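Local coordinates for 4-hydroxybutyrate CoA-transferase (Porphyromonas gingivalis, PDB 3EH7), which probably transfers coenzyme A between short carboxylic acids such as acetate and 4-hydroxybutyrate, at residues Glu242-Ser245 with Asp246-Glu250; Met275-Glu278 with Asp279-His282; Asp285-Pro288 with Asp289-Leu292; Tyr293-Asp296 with Tyr297-Pro301. All blocks are in the same frame, centred on the assembly; numbering follows the deposited sequence. Where two conformers were deposited one is given.

The four contacts follow one another along the chain in the Rossmann-like α/β half built on the nine-stranded sheet. Contact 1 enters helix 246-253 from strand 243-244; contact 2 enters helix 278-284 from partner strand 273-274, so these junctions lie side by side, centres about 9 Å apart, joined by probable hydrogen bonds. Contact 3 turns the chain from helix 278-284 into sheet strand 290-292, its centre about 13 Å from those of contacts 1 and 2. Contact 4 carries that strand into helix 295-298, its centre about 17 Å from contact 3's, and reaches the second subunit. Glu-242 of contact 1 probably hydrogen-bonds Asn-299 of contact 4 (centres about 18 Å apart), tying the ends of the series together.

Contact 1: residues Glu242-Ser245 with Asp246-Glu250; sequences EMFS and DGVVE
Phe-244 and Val-248 pack against each other where strand 243-244 runs into helix 246-253. The phenyl ring is set by a chi1 of 68°, which places CG between the backbone N and the carbonyl carbon, and it crosses the valine side chain at about a right angle, with CD1 3.8 Å from Val-248 CG1. The next residue, Val-249, brings CG2 to the rim of the same ring, near its plane, 4.0 Å from CE1 of Phe-244. Branched valines suit this place because two methyl groups close to the backbone can fill the angle between strand and helix. Met-269 and Ala-271 of the neighbouring sheet strand also touch the phenyl ring.

The backbone bonds are modest. Ser-245 O meets the first turn of the helix, accepting weak bonds from Val-249 N at 3.3 Å, nearly straight at 169°, and from Val-248 N, also at 3.3 Å but strongly bent. A water shares the Val-248 N-H, accepting at 3.1 Å, and also takes a weak bond from Ser-245 N.

Ser-245 sits at the N-cap, yet its hydroxyl makes no capping bond. With OG turned anti to the backbone N, it reaches Met-275 O instead, while Asp-246 OD1 bonds Ser-277 OG. The polar side chains that begin this helix are thus spent on the adjoining strand-helix junction, and a water takes the Val-248 N-H where a capping side chain could have acted; the carboxylate of Asp-246, in the first turn, probably also gains from the positive end of the helix dipole.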
ATOM      1  N   GLU A 242     -11.263 -11.823   5.801  1.00 20.44           N
ATOM      2  CA  GLU A 242     -10.736 -12.720   4.796  1.00 20.54           C
ATOM      3  C   GLU A 242     -11.315 -14.120   5.045  1.00 20.64           C
ATOM      4  O   GLU A 242     -11.788 -14.812   4.125  1.00 19.94           O
ATOM      5  CB  GLU A 242      -9.215 -12.750   4.818  1.00 20.10           C
ATOM      6  CG  GLU A 242      -8.638 -13.442   3.572  1.00 21.67           C
ATOM      7  CD  GLU A 242      -7.126 -13.398   3.546  1.00 24.41           C
ATOM      8  OE1 GLU A 242      -6.599 -12.276   3.418  1.00 25.78           O
ATOM      9  OE2 GLU A 242      -6.481 -14.470   3.668  1.00 25.85           O
HETATM   10  N   MSE A 243     -11.268 -14.536   6.301  1.00 21.18           N
HETATM   11  CA  MSE A 243     -11.860 -15.806   6.689  1.00 20.90           C
HETATM   12  C   MSE A 243     -12.364 -15.722   8.115  1.00 20.16           C
HETATM   13  O   MSE A 243     -11.974 -14.858   8.854  1.00 18.79           O
HETATM   14  CB  MSE A 243     -10.846 -16.950   6.520  1.00 19.75           C
HETATM   15  CG  MSE A 243      -9.629 -16.840   7.403  1.00 22.54           C
HETATM   16 SE   MSE A 243      -9.783 -17.670   9.160  0.80 24.95          SE
HETATM   17  CE  MSE A 243      -9.916 -19.553   8.653  1.00 24.63           C
ATOM     18  N   PHE A 244     -13.253 -16.638   8.474  1.00 20.43           N
ATOM     19  CA  PHE A 244     -13.597 -16.843   9.882  1.00 21.37           C
ATOM     20  C   PHE A 244     -13.724 -18.324  10.193  1.00 21.30           C
ATOM     21  O   PHE A 244     -13.588 -19.168   9.298  1.00 21.49           O
ATOM     22  CB  PHE A 244     -14.799 -16.011  10.345  1.00 21.25           C
ATOM     23  CG  PHE A 244     -16.108 -16.408   9.735  1.00 22.48           C
ATOM     24  CD1 PHE A 244     -16.851 -17.448  10.256  1.00 23.02           C
ATOM     25  CD2 PHE A 244     -16.618 -15.698   8.653  1.00 23.91           C
ATOM     26  CE1 PHE A 244     -18.079 -17.809   9.685  1.00 23.66           C
ATOM     27  CE2 PHE A 244     -17.831 -16.055   8.085  1.00 24.60           C
ATOM     28  CZ  PHE A 244     -18.578 -17.109   8.625  1.00 23.45           C
ATOM     29  N   SER A 245     -13.950 -18.617  11.467  1.00 21.22           N
ATOM     30  CA  SER A 245     -13.872 -19.967  11.978  1.00 21.66           C
ATOM     31  C   SER A 245     -14.783 -20.096  13.188  1.00 21.23           C
ATOM     32  O   SER A 245     -15.715 -19.312  13.341  1.00 19.54           O
ATOM     33  CB  SER A 245     -12.417 -20.289  12.363  1.00 21.21           C
ATOM     34  OG  SER A 245     -12.206 -21.673  12.510  1.00 22.53           O
ATOM     35  N   ASP A 246     -14.454 -21.053  14.065  1.00 21.97           N
ATOM     36  CA  ASP A 246     -15.323 -21.430  15.172  1.00 21.93           C
ATOM     37  C   ASP A 246     -15.586 -20.287  16.112  1.00 21.27           C
ATOM     38  O   ASP A 246     -16.727 -20.114  16.559  1.00 20.87           O
ATOM     39  CB  ASP A 246     -14.747 -22.619  15.954  1.00 22.52           C
ATOM     40  CG  ASP A 246     -14.850 -23.926  15.176  1.00 24.61           C
ATOM     41  OD1 ASP A 246     -15.768 -24.729  15.467  1.00 24.01           O
ATOM     42  OD2 ASP A 246     -14.018 -24.140  14.259  1.00 24.88           O
ATOM     43  N   GLY A 247     -14.538 -19.520  16.416  1.00 20.76           N
ATOM     44  CA  GLY A 247     -14.602 -18.428  17.406  1.00 20.55           C
ATOM     45  C   GLY A 247     -15.627 -17.363  17.038  1.00 21.01           C
ATOM     46  O   GLY A 247     -16.335 -16.866  17.904  1.00 20.90           O
ATOM     47  N   VAL A 248     -15.708 -17.043  15.738  1.00 20.88           N
ATOM     48  CA  VAL A 248     -16.665 -16.061  15.233  1.00 21.03           C
ATOM     49  C   VAL A 248     -18.073 -16.615  15.349  1.00 20.76           C
ATOM     50  O   VAL A 248     -18.956 -15.930  15.861  1.00 20.00           O
ATOM     51  CB  VAL A 248     -16.349 -15.579  13.760  1.00 20.87           C
ATOM     52  CG1 VAL A 248     -17.599 -15.053  13.062  1.00 20.91           C
ATOM     53  CG2 VAL A 248     -15.288 -14.478  13.782  1.00 20.58           C
ATOM     54  N   VAL A 249     -18.275 -17.855  14.907  1.00 21.79           N
ATOM     55  CA  VAL A 249     -19.607 -18.475  14.942  1.00 22.26           C
ATOM     56  C   VAL A 249     -20.154 -18.535  16.365  1.00 22.97           C
ATOM     57  O   VAL A 249     -21.364 -18.397  16.585  1.00 22.92           O
ATOM     58  CB  VAL A 249     -19.598 -19.888  14.341  1.00 22.43           C
ATOM     59  CG1 VAL A 249     -20.943 -20.593  14.599  1.00 23.58           C
ATOM     60  CG2 VAL A 249     -19.267 -19.865  12.850  1.00 21.88           C
ATOM     61  N   GLU A 250     -19.268 -18.752  17.333  1.00 23.82           N
ATOM     62  CA  GLU A 250     -19.674 -18.799  18.754  1.00 25.13           C
ATOM     63  C   GLU A 250     -20.233 -17.450  19.174  1.00 25.42           C
ATOM     64  O   GLU A 250     -21.228 -17.383  19.883  1.00 25.02           O
ATOM     65  CB  GLU A 250     -18.501 -19.198  19.665  1.00 25.00           C
ATOM     66  CG  GLU A 250     -18.857 -19.174  21.151  1.00 28.89           C
ATOM     67  CD  GLU A 250     -17.652 -19.394  22.074  1.00 32.14           C
ATOM     68  OE1 GLU A 250     -16.480 -19.401  21.602  1.00 34.71           O
ATOM     69  OE2 GLU A 250     -17.892 -19.543  23.285  1.00 35.74           O
TER
HETATM   70  O   HOH W   1     -13.154 -17.258  13.938  1.00 26.60           O

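Contact 2: residues Met275-Glu278 with Asp279-His282; sequences MGSE and DVYH
Ser-277 O points into the opening turn of helix 278-284 and accepts two weak bonds, from Val-280 N at 3.0 Å and from Tyr-281 N at 3.4 Å. The next step is regular: His-282 N bonds Glu-278 O at 3.0 Å. Before the helix the chain is almost fully extended at Gly-276, a shape that glycine adopts easily, and it passes Val-280 there.

Ser-277 is the N-cap. A chi1 of 72° tucks OG back over its own main chain, toward Asp-279 N, from which it takes a weak, bent bond, while its stronger partner is Asp-246 of the preceding helix. Helices 246-253 and 278-284 thus start next to each other, as successive helices on one side of a Rossmann-like sheet can, and Asp-279 adds a salt bridge to Arg-253 of the first.

Tyr-281 folds back along the incoming loop, reaching past Ser-277 to Gly-276. Its OH accepts from Gly-276 N at 3.0 Å in a nearly straight bond, 167°, and is also hydrogen-bonded to Tyr-188 O, so the buried phenol is held at its far end by two main-chain groups. Ser-277 O stands 3.4 Å above one face of the Tyr-281 ring, offset toward the rim near CD2. Glu-278 approaches from the edge, its OE1 in the ring plane and 3.5 Å from Tyr-281 CD2, with the carboxylate turned 64° from the ring.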
HETATM    1  N   MSE A 275     -12.656 -21.898   7.292  1.00 24.70           N
HETATM    2  CA  MSE A 275     -12.072 -23.126   7.829  0.50 24.58           C
HETATM    3  C   MSE A 275     -12.341 -23.227   9.328  1.00 25.48           C
HETATM    4  O   MSE A 275     -12.264 -22.226  10.042  1.00 25.81           O
HETATM    5  CB  MSE A 275     -10.567 -23.157   7.566  0.50 24.36           C
HETATM    6  CG  MSE A 275      -9.883 -24.384   8.133  0.50 23.11           C
HETATM    7 SE   MSE A 275      -8.142 -24.696   7.363  0.40 21.02          SE
HETATM    8  CE  MSE A 275      -7.972 -23.082   6.320  0.50 20.90           C
ATOM      9  N   GLY A 276     -12.659 -24.427   9.798  1.00 25.69           N
ATOM     10  CA  GLY A 276     -12.943 -24.625  11.214  1.00 26.37           C
ATOM     11  C   GLY A 276     -13.353 -26.045  11.462  1.00 26.34           C
ATOM     12  O   GLY A 276     -12.956 -26.931  10.726  1.00 27.02           O
ATOM     13  N   SER A 277     -14.157 -26.263  12.494  1.00 26.91           N
ATOM     14  CA  SER A 277     -14.598 -27.593  12.840  1.00 27.36           C
ATOM     15  C   SER A 277     -15.756 -28.000  11.946  1.00 28.58           C
ATOM     16  O   SER A 277     -16.323 -27.190  11.206  1.00 27.93           O
ATOM     17  CB  SER A 277     -15.046 -27.658  14.304  1.00 27.05           C
ATOM     18  OG  SER A 277     -16.281 -26.983  14.472  1.00 25.14           O
ATOM     19  N   GLU A 278     -16.120 -29.272  12.046  1.00 29.96           N
ATOM     20  CA  GLU A 278     -17.295 -29.785  11.356  1.00 31.07           C
ATOM     21  C   GLU A 278     -18.528 -28.963  11.730  1.00 31.35           C
ATOM     22  O   GLU A 278     -19.430 -28.756  10.914  1.00 31.84           O
ATOM     23  CB  GLU A 278     -17.481 -31.273  11.668  1.00 31.72           C
ATOM     24  CG  GLU A 278     -18.072 -32.086  10.521  1.00 34.75           C
ATOM     25  CD  GLU A 278     -17.488 -31.746   9.137  1.00 38.94           C
ATOM     26  OE1 GLU A 278     -16.236 -31.551   8.986  1.00 42.58           O
ATOM     27  OE2 GLU A 278     -18.308 -31.666   8.191  1.00 41.56           O
ATOM     28  N   ASP A 279     -18.541 -28.442  12.947  1.00 31.53           N
ATOM     29  CA  ASP A 279     -19.624 -27.587  13.393  1.00 31.73           C
ATOM     30  C   ASP A 279     -19.757 -26.322  12.561  1.00 30.98           C
ATOM     31  O   ASP A 279     -20.872 -25.928  12.227  1.00 31.10           O
ATOM     32  CB  ASP A 279     -19.427 -27.205  14.854  1.00 32.39           C
ATOM     33  CG  ASP A 279     -20.581 -26.416  15.408  1.00 33.90           C
ATOM     34  OD1 ASP A 279     -21.745 -26.640  15.010  1.00 38.00           O
ATOM     35  OD2 ASP A 279     -20.324 -25.552  16.258  1.00 37.26           O
ATOM     36  N   VAL A 280     -18.638 -25.667  12.239  1.00 30.18           N
ATOM     37  CA  VAL A 280     -18.689 -24.451  11.406  1.00 29.17           C
ATOM     38  C   VAL A 280     -19.288 -24.753  10.033  1.00 28.57           C
ATOM     39  O   VAL A 280     -20.119 -23.982   9.522  1.00 28.39           O
ATOM     40  CB  VAL A 280     -17.298 -23.800  11.232  1.00 29.63           C
ATOM     41  CG1 VAL A 280     -17.284 -22.834  10.056  1.00 29.33           C
ATOM     42  CG2 VAL A 280     -16.911 -23.086  12.506  1.00 28.73           C
ATOM     43  N   TYR A 281     -18.867 -25.879   9.458  1.00 27.24           N
ATOM     44  CA  TYR A 281     -19.308 -26.287   8.157  1.00 27.07           C
ATOM     45  C   TYR A 281     -20.811 -26.615   8.120  1.00 27.82           C
ATOM     46  O   TYR A 281     -21.446 -26.372   7.103  1.00 28.01           O
ATOM     47  CB  TYR A 281     -18.473 -27.466   7.663  1.00 26.45           C
ATOM     48  CG  TYR A 281     -16.977 -27.192   7.641  1.00 24.56           C
ATOM     49  CD1 TYR A 281     -16.478 -25.932   7.323  1.00 23.35           C
ATOM     50  CD2 TYR A 281     -16.069 -28.197   7.930  1.00 24.54           C
ATOM     51  CE1 TYR A 281     -15.097 -25.685   7.307  1.00 25.40           C
ATOM     52  CE2 TYR A 281     -14.709 -27.965   7.915  1.00 23.87           C
ATOM     53  CZ  TYR A 281     -14.227 -26.704   7.601  1.00 24.82           C
ATOM     54  OH  TYR A 281     -12.880 -26.466   7.575  1.00 23.76           O
ATOM     55  N   HIS A 282     -21.367 -27.139   9.220  1.00 27.94           N
ATOM     56  CA  HIS A 282     -22.826 -27.319   9.348  1.00 28.71           C
ATOM     57  C   HIS A 282     -23.547 -25.968   9.518  1.00 27.73           C
ATOM     58  O   HIS A 282     -24.543 -25.719   8.871  1.00 27.38           O
ATOM     59  CB  HIS A 282     -23.176 -28.268  10.510  1.00 29.28           C
ATOM     60  CG  HIS A 282     -24.649 -28.402  10.760  1.00 32.91           C
ATOM     61  ND1 HIS A 282     -25.273 -27.848  11.860  1.00 37.05           N
ATOM     62  CD2 HIS A 282     -25.630 -29.000  10.036  1.00 36.43           C
ATOM     63  CE1 HIS A 282     -26.566 -28.126  11.823  1.00 37.03           C
ATOM     64  NE2 HIS A 282     -26.811 -28.817  10.722  1.00 37.76           N
TER

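Contact 3: residues Asp285-Pro288 with Asp289-Leu292; sequences DKNP and DVEL
Asn-287 reaches Asp-289 through its side chain because CG stands anti to the backbone N (chi1 -178°) and a small chi2 of -14° turns the amide oxygen forward along the chain. OD1 of Asn-287 then accepts from Asp-289 N at 2.9 Å, the N-H coming from above the amide plane. The main chain closes a second ring of the same size: Val-290 N bonds Asn-287 O at 3.1 Å, with an N-H...O angle of 162°, though the donor stands well above the carbonyl plane.

The other end of the amide is also engaged. Asn-287 ND2 gives a hydrogen bond to Phe-283 O, near the end of helix 278-284, and another to a water 2.6 Å away, which in turn makes a weak bond to Asp-289 OD2. Val-290 CG2 lies 4.0 Å from Asn-287 ND2, the two side chains crossing at about a right angle, while Met-269 packs on the same valine. A second water joins Pro-288 O to Glu-291 OE2, though its contact with the carboxylate is doubtfully short; that carboxylate also pairs with Lys-268 and with the hydroxyl of Tyr-293.

Proline suits the second place of the turn, since its ring holds phi near the value required, and it has no N-H to satisfy. An asparagine whose side chain bonds two residues ahead across a proline, inside a type I beta turn, is an Asx-Pro turn, here reversing the chain between helix 278-284 and strand 290-292 of the Rossmann-like α/β fold.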
ATOM      1  N   ASP A 285     -23.901 -24.108   6.139  1.00 27.57           N
ATOM      2  CA  ASP A 285     -24.531 -24.826   5.042  1.00 27.69           C
ATOM      3  C   ASP A 285     -25.926 -24.261   4.786  1.00 27.46           C
ATOM      4  O   ASP A 285     -26.762 -24.247   5.683  1.00 26.59           O
ATOM      5  CB  ASP A 285     -24.600 -26.323   5.361  1.00 28.07           C
ATOM      6  CG  ASP A 285     -25.088 -27.157   4.198  1.00 28.60           C
ATOM      7  OD1 ASP A 285     -24.990 -26.727   3.047  1.00 32.69           O
ATOM      8  OD2 ASP A 285     -25.575 -28.265   4.429  1.00 32.84           O
ATOM      9  N   LYS A 286     -26.150 -23.741   3.582  1.00 27.03           N
ATOM     10  CA  LYS A 286     -27.442 -23.136   3.233  1.00 27.30           C
ATOM     11  C   LYS A 286     -27.860 -22.022   4.197  1.00 26.62           C
ATOM     12  O   LYS A 286     -29.048 -21.762   4.376  1.00 26.47           O
ATOM     13  CB  LYS A 286     -28.534 -24.210   3.156  1.00 27.15           C
ATOM     14  CG  LYS A 286     -28.282 -25.261   2.092  1.00 29.96           C
ATOM     15  CD  LYS A 286     -29.237 -26.456   2.237  1.00 33.44           C
ATOM     16  CE  LYS A 286     -29.553 -27.110   0.874  1.00 36.56           C
ATOM     17  NZ  LYS A 286     -28.363 -27.105  -0.061  1.00 37.21           N
ATOM     18  N   ASN A 287     -26.885 -21.334   4.785  1.00 25.95           N
ATOM     19  CA  ASN A 287     -27.173 -20.248   5.721  1.00 25.49           C
ATOM     20  C   ASN A 287     -27.038 -18.919   4.998  1.00 25.25           C
ATOM     21  O   ASN A 287     -25.915 -18.480   4.685  1.00 24.40           O
ATOM     22  CB  ASN A 287     -26.223 -20.329   6.913  1.00 25.46           C
ATOM     23  CG  ASN A 287     -26.479 -19.266   7.951  1.00 25.80           C
ATOM     24  OD1 ASN A 287     -27.180 -18.301   7.700  1.00 26.21           O
ATOM     25  ND2 ASN A 287     -25.889 -19.443   9.142  1.00 25.63           N
ATOM     26  N   PRO A 288     -28.173 -18.249   4.723  1.00 25.15           N
ATOM     27  CA  PRO A 288     -28.059 -17.032   3.914  1.00 25.25           C
ATOM     28  C   PRO A 288     -27.420 -15.845   4.632  1.00 24.63           C
ATOM     29  O   PRO A 288     -27.164 -14.838   3.997  1.00 24.25           O
ATOM     30  CB  PRO A 288     -29.514 -16.708   3.535  1.00 24.94           C
ATOM     31  CG  PRO A 288     -30.349 -17.393   4.534  1.00 26.11           C
ATOM     32  CD  PRO A 288     -29.566 -18.551   5.094  1.00 25.60           C
ATOM     33  N   ASP A 289     -27.190 -15.938   5.938  1.00 24.12           N
ATOM     34  CA  ASP A 289     -26.495 -14.876   6.641  1.00 24.00           C
ATOM     35  C   ASP A 289     -24.980 -14.949   6.441  1.00 23.15           C
ATOM     36  O   ASP A 289     -24.280 -14.073   6.914  1.00 22.63           O
ATOM     37  CB  ASP A 289     -26.804 -14.926   8.139  1.00 24.61           C
ATOM     38  CG  ASP A 289     -28.275 -14.668   8.439  1.00 26.28           C
ATOM     39  OD1 ASP A 289     -28.934 -14.022   7.610  1.00 29.89           O
ATOM     40  OD2 ASP A 289     -28.765 -15.126   9.484  1.00 28.88           O
ATOM     41  N   VAL A 290     -24.491 -16.008   5.788  1.00 22.50           N
ATOM     42  CA  VAL A 290     -23.082 -16.164   5.470  1.00 21.88           C
ATOM     43  C   VAL A 290     -22.941 -16.025   3.970  1.00 21.86           C
ATOM     44  O   VAL A 290     -23.598 -16.764   3.219  1.00 21.93           O
ATOM     45  CB  VAL A 290     -22.530 -17.555   5.874  1.00 21.71           C
ATOM     46  CG1 VAL A 290     -21.050 -17.697   5.470  1.00 21.94           C
ATOM     47  CG2 VAL A 290     -22.713 -17.807   7.373  1.00 21.96           C
ATOM     48  N   GLU A 291     -22.108 -15.070   3.533  1.00 20.50           N
ATOM     49  CA  GLU A 291     -21.911 -14.835   2.130  1.00 20.78           C
ATOM     50  C   GLU A 291     -20.425 -14.792   1.805  1.00 20.56           C
ATOM     51  O   GLU A 291     -19.671 -13.996   2.387  1.00 18.86           O
ATOM     52  CB  GLU A 291     -22.626 -13.536   1.692  1.00 21.16           C
ATOM     53  CG  GLU A 291     -24.126 -13.684   1.698  1.00 22.01           C
ATOM     54  CD  GLU A 291     -24.882 -12.425   1.276  1.00 25.74           C
ATOM     55  OE1 GLU A 291     -24.260 -11.352   1.099  1.00 27.55           O
ATOM     56  OE2 GLU A 291     -26.124 -12.510   1.192  1.00 29.34           O
ATOM     57  N   LEU A 292     -19.999 -15.687   0.911  1.00 20.29           N
ATOM     58  CA  LEU A 292     -18.651 -15.620   0.379  1.00 20.42           C
ATOM     59  C   LEU A 292     -18.659 -14.942  -0.973  1.00 20.12           C
ATOM     60  O   LEU A 292     -19.594 -15.124  -1.768  1.00 20.66           O
ATOM     61  CB  LEU A 292     -17.992 -16.982   0.251  1.00 19.80           C
ATOM     62  CG  LEU A 292     -17.724 -17.782   1.529  1.00 24.58           C
ATOM     63  CD1 LEU A 292     -16.581 -18.798   1.359  1.00 21.33           C
ATOM     64  CD2 LEU A 292     -17.532 -16.874   2.767  1.00 23.45           C
TER
HETATM   65  O   HOH W   2     -26.826 -17.696  10.843  1.00 27.50           O
HETATM   66  O   HOH W   3     -27.587 -14.457   1.374  1.00 31.08           O

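Contact 4: residues Tyr293-Asp296 with Tyr297-Pro301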
ATOM      1  N   TYR A 293     -17.606 -14.149  -1.205  1.00 20.76           N
ATOM      2  CA  TYR A 293     -17.339 -13.514  -2.501  1.00 20.48           C
ATOM      3  C   TYR A 293     -15.877 -13.752  -2.857  1.00 20.68           C
ATOM      4  O   TYR A 293     -15.044 -14.030  -1.985  1.00 20.57           O
ATOM      5  CB  TYR A 293     -17.592 -12.015  -2.444  1.00 20.45           C
ATOM      6  CG  TYR A 293     -18.980 -11.611  -2.038  1.00 21.85           C
ATOM      7  CD1 TYR A 293     -19.349 -11.562  -0.700  1.00 23.37           C
ATOM      8  CD2 TYR A 293     -19.933 -11.263  -3.006  1.00 21.09           C
ATOM      9  CE1 TYR A 293     -20.629 -11.184  -0.330  1.00 22.14           C
ATOM     10  CE2 TYR A 293     -21.203 -10.905  -2.664  1.00 22.28           C
ATOM     11  CZ  TYR A 293     -21.560 -10.844  -1.330  1.00 24.11           C
ATOM     12  OH  TYR A 293     -22.867 -10.487  -0.999  1.00 21.45           O
ATOM     13  N   PRO A 294     -15.547 -13.628  -4.145  1.00 20.68           N
ATOM     14  CA  PRO A 294     -14.161 -13.775  -4.534  1.00 20.74           C
ATOM     15  C   PRO A 294     -13.261 -12.694  -3.936  1.00 20.41           C
ATOM     16  O   PRO A 294     -13.704 -11.578  -3.555  1.00 20.37           O
ATOM     17  CB  PRO A 294     -14.199 -13.730  -6.072  1.00 20.42           C
ATOM     18  CG  PRO A 294     -15.539 -13.257  -6.438  1.00 21.09           C
ATOM     19  CD  PRO A 294     -16.453 -13.504  -5.298  1.00 20.91           C
ATOM     20  N   VAL A 295     -11.990 -13.040  -3.837  1.00 20.48           N
ATOM     21  CA  VAL A 295     -11.068 -12.230  -3.064  1.00 19.62           C
ATOM     22  C   VAL A 295     -10.895 -10.796  -3.623  1.00 20.73           C
ATOM     23  O   VAL A 295     -10.610  -9.863  -2.855  1.00 19.28           O
ATOM     24  CB  VAL A 295      -9.715 -12.956  -2.858  1.00 19.32           C
ATOM     25  CG1 VAL A 295      -8.933 -13.108  -4.222  1.00 17.53           C
ATOM     26  CG2 VAL A 295      -8.885 -12.227  -1.762  1.00 15.87           C
ATOM     27  N   ASP A 296     -11.087 -10.617  -4.945  1.00 21.39           N
ATOM     28  CA  ASP A 296     -10.970  -9.299  -5.544  1.00 21.19           C
ATOM     29  C   ASP A 296     -12.104  -8.381  -5.130  1.00 20.94           C
ATOM     30  O   ASP A 296     -12.018  -7.176  -5.339  1.00 20.35           O
ATOM     31  CB  ASP A 296     -10.839  -9.355  -7.076  1.00 22.61           C
ATOM     32  CG  ASP A 296     -11.996 -10.059  -7.755  1.00 23.64           C
ATOM     33  OD1 ASP A 296     -12.510 -11.068  -7.236  1.00 25.56           O
ATOM     34  OD2 ASP A 296     -12.343  -9.638  -8.854  1.00 27.51           O
ATOM     35  N   TYR A 297     -13.172  -8.932  -4.552  1.00 20.51           N
ATOM     36  CA  TYR A 297     -14.192  -8.126  -3.939  1.00 20.55           C
ATOM     37  C   TYR A 297     -13.901  -7.934  -2.462  1.00 20.49           C
ATOM     38  O   TYR A 297     -13.695  -6.790  -1.999  1.00 20.05           O
ATOM     39  CB  TYR A 297     -15.590  -8.735  -4.180  1.00 21.65           C
ATOM     40  CG  TYR A 297     -16.707  -7.944  -3.544  1.00 21.79           C
ATOM     41  CD1 TYR A 297     -17.188  -6.785  -4.135  1.00 22.01           C
ATOM     42  CD2 TYR A 297     -17.263  -8.343  -2.333  1.00 23.00           C
ATOM     43  CE1 TYR A 297     -18.205  -6.046  -3.550  1.00 21.12           C
ATOM     44  CE2 TYR A 297     -18.279  -7.633  -1.753  1.00 21.76           C
ATOM     45  CZ  TYR A 297     -18.752  -6.491  -2.361  1.00 22.72           C
ATOM     46  OH  TYR A 297     -19.736  -5.795  -1.755  1.00 20.58           O
ATOM     47  N   VAL A 298     -13.795  -9.037  -1.717  1.00 20.21           N
ATOM     48  CA  VAL A 298     -13.698  -8.962  -0.240  1.00 20.21           C
ATOM     49  C   VAL A 298     -12.465  -8.222   0.266  1.00 20.31           C
ATOM     50  O   VAL A 298     -12.562  -7.430   1.231  1.00 20.16           O
ATOM     51  CB  VAL A 298     -13.804 -10.338   0.442  1.00 20.11           C
ATOM     52  CG1 VAL A 298     -13.753 -10.222   2.008  1.00 19.49           C
ATOM     53  CG2 VAL A 298     -15.076 -11.068  -0.023  1.00 20.67           C
ATOM     54  N   ASN A 299     -11.315  -8.466  -0.364  1.00 20.55           N
ATOM     55  CA  ASN A 299     -10.040  -7.958   0.128  1.00 19.74           C
ATOM     56  C   ASN A 299      -9.634  -6.648  -0.554  1.00 19.54           C
ATOM     57  O   ASN A 299      -8.548  -6.139  -0.324  1.00 17.97           O
ATOM     58  CB  ASN A 299      -8.917  -8.997  -0.084  1.00 20.86           C
ATOM     59  CG  ASN A 299      -8.769  -9.994   1.054  1.00 20.10           C
ATOM     60  OD1 ASN A 299      -9.755 -10.556   1.544  1.00 21.99           O
ATOM     61  ND2 ASN A 299      -7.520 -10.301   1.400  1.00 21.79           N
ATOM     62  N   ASP A 300     -10.476  -6.116  -1.429  1.00 19.27           N
ATOM     63  CA  ASP A 300     -10.146  -4.866  -2.084  1.00 19.76           C
ATOM     64  C   ASP A 300     -10.194  -3.765  -1.011  1.00 19.64           C
ATOM     65  O   ASP A 300     -11.210  -3.596  -0.355  1.00 19.53           O
ATOM     66  CB  ASP A 300     -11.153  -4.559  -3.146  1.00 19.51           C
ATOM     67  CG  ASP A 300     -10.781  -3.328  -3.967  1.00 22.85           C
ATOM     68  OD1 ASP A 300     -10.185  -2.343  -3.457  1.00 26.56           O
ATOM     69  OD2 ASP A 300     -11.099  -3.350  -5.139  1.00 28.90           O
ATOM     70  N   PRO A 301      -9.081  -3.063  -0.795  1.00 19.61           N
ATOM     71  CA  PRO A 301      -9.123  -1.990   0.212  1.00 19.17           C
ATOM     72  C   PRO A 301     -10.295  -1.017   0.037  1.00 19.25           C
ATOM     73  O   PRO A 301     -10.850  -0.542   1.023  1.00 19.31           O
ATOM     74  CB  PRO A 301      -7.776  -1.317   0.034  1.00 19.47           C
ATOM     75  CG  PRO A 301      -6.859  -2.450  -0.400  1.00 20.14           C
ATOM     76  CD  PRO A 301      -7.735  -3.199  -1.384  1.00 20.27           C
TER
HETATM   77  O   HOH W   4     -10.350  -5.634  -6.852  1.00 25.31           O
HETATM   78  O   HOH W   5     -13.860  -5.178  -6.152  1.00 33.47           O
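Tyr-293, just before the helix, and Tyr-297, within it, send their side chains the same way. Tyr-293 CG is anti to the carbonyl carbon and Tyr-297 CG anti to the backbone N (chi1 179°), and these different torsions lay the rings next to each other. The pair is oblique, centroids 4.9 Å apart and planes 42° from parallel: Tyr-297 CE2 stands 4.0 Å above the centre of the Tyr-293 ring, while CD2 of Tyr-297 comes within 3.7 Å of Tyr-293 CB. Beyond the rings, Tyr-297 OH bonds His-265.

Val-298 CG2 touches Tyr-293 CB at 3.6 Å. Along another line of the helix, Val-295 puts CG2 against Asn-299 CG at 3.6 Å, a methyl over one face of the buried amide, whose own atoms bond Tyr-344, Asp-343 and Glu-242. A chi1 of 58° folds the Asp-296 carboxylate in between its own amide nitrogen and carbonyl, and from there it pairs with Arg-114.

Pro-294, the N-cap residue, offers its carbonyl to two amides, Val-298 N at 3.1 Å in the carbonyl plane and Tyr-297 N at 2.9 Å from above it. At the far end two waters, one of them only weakly bound to the carboxylate, link Asp-296 O to Asp-300 OD2, and Asp-300 also pairs with Arg-302, while Trp-350 of the second subunit packs on it.

The strand-to-helix connection of the α/β fold thus runs through a single-turn helix into an Asp N-cap, Asp-300, followed by Pro-301 at the first position of helix 301-304, where no N-H is required: a usual sequence at helix starts, here beside the subunit interface.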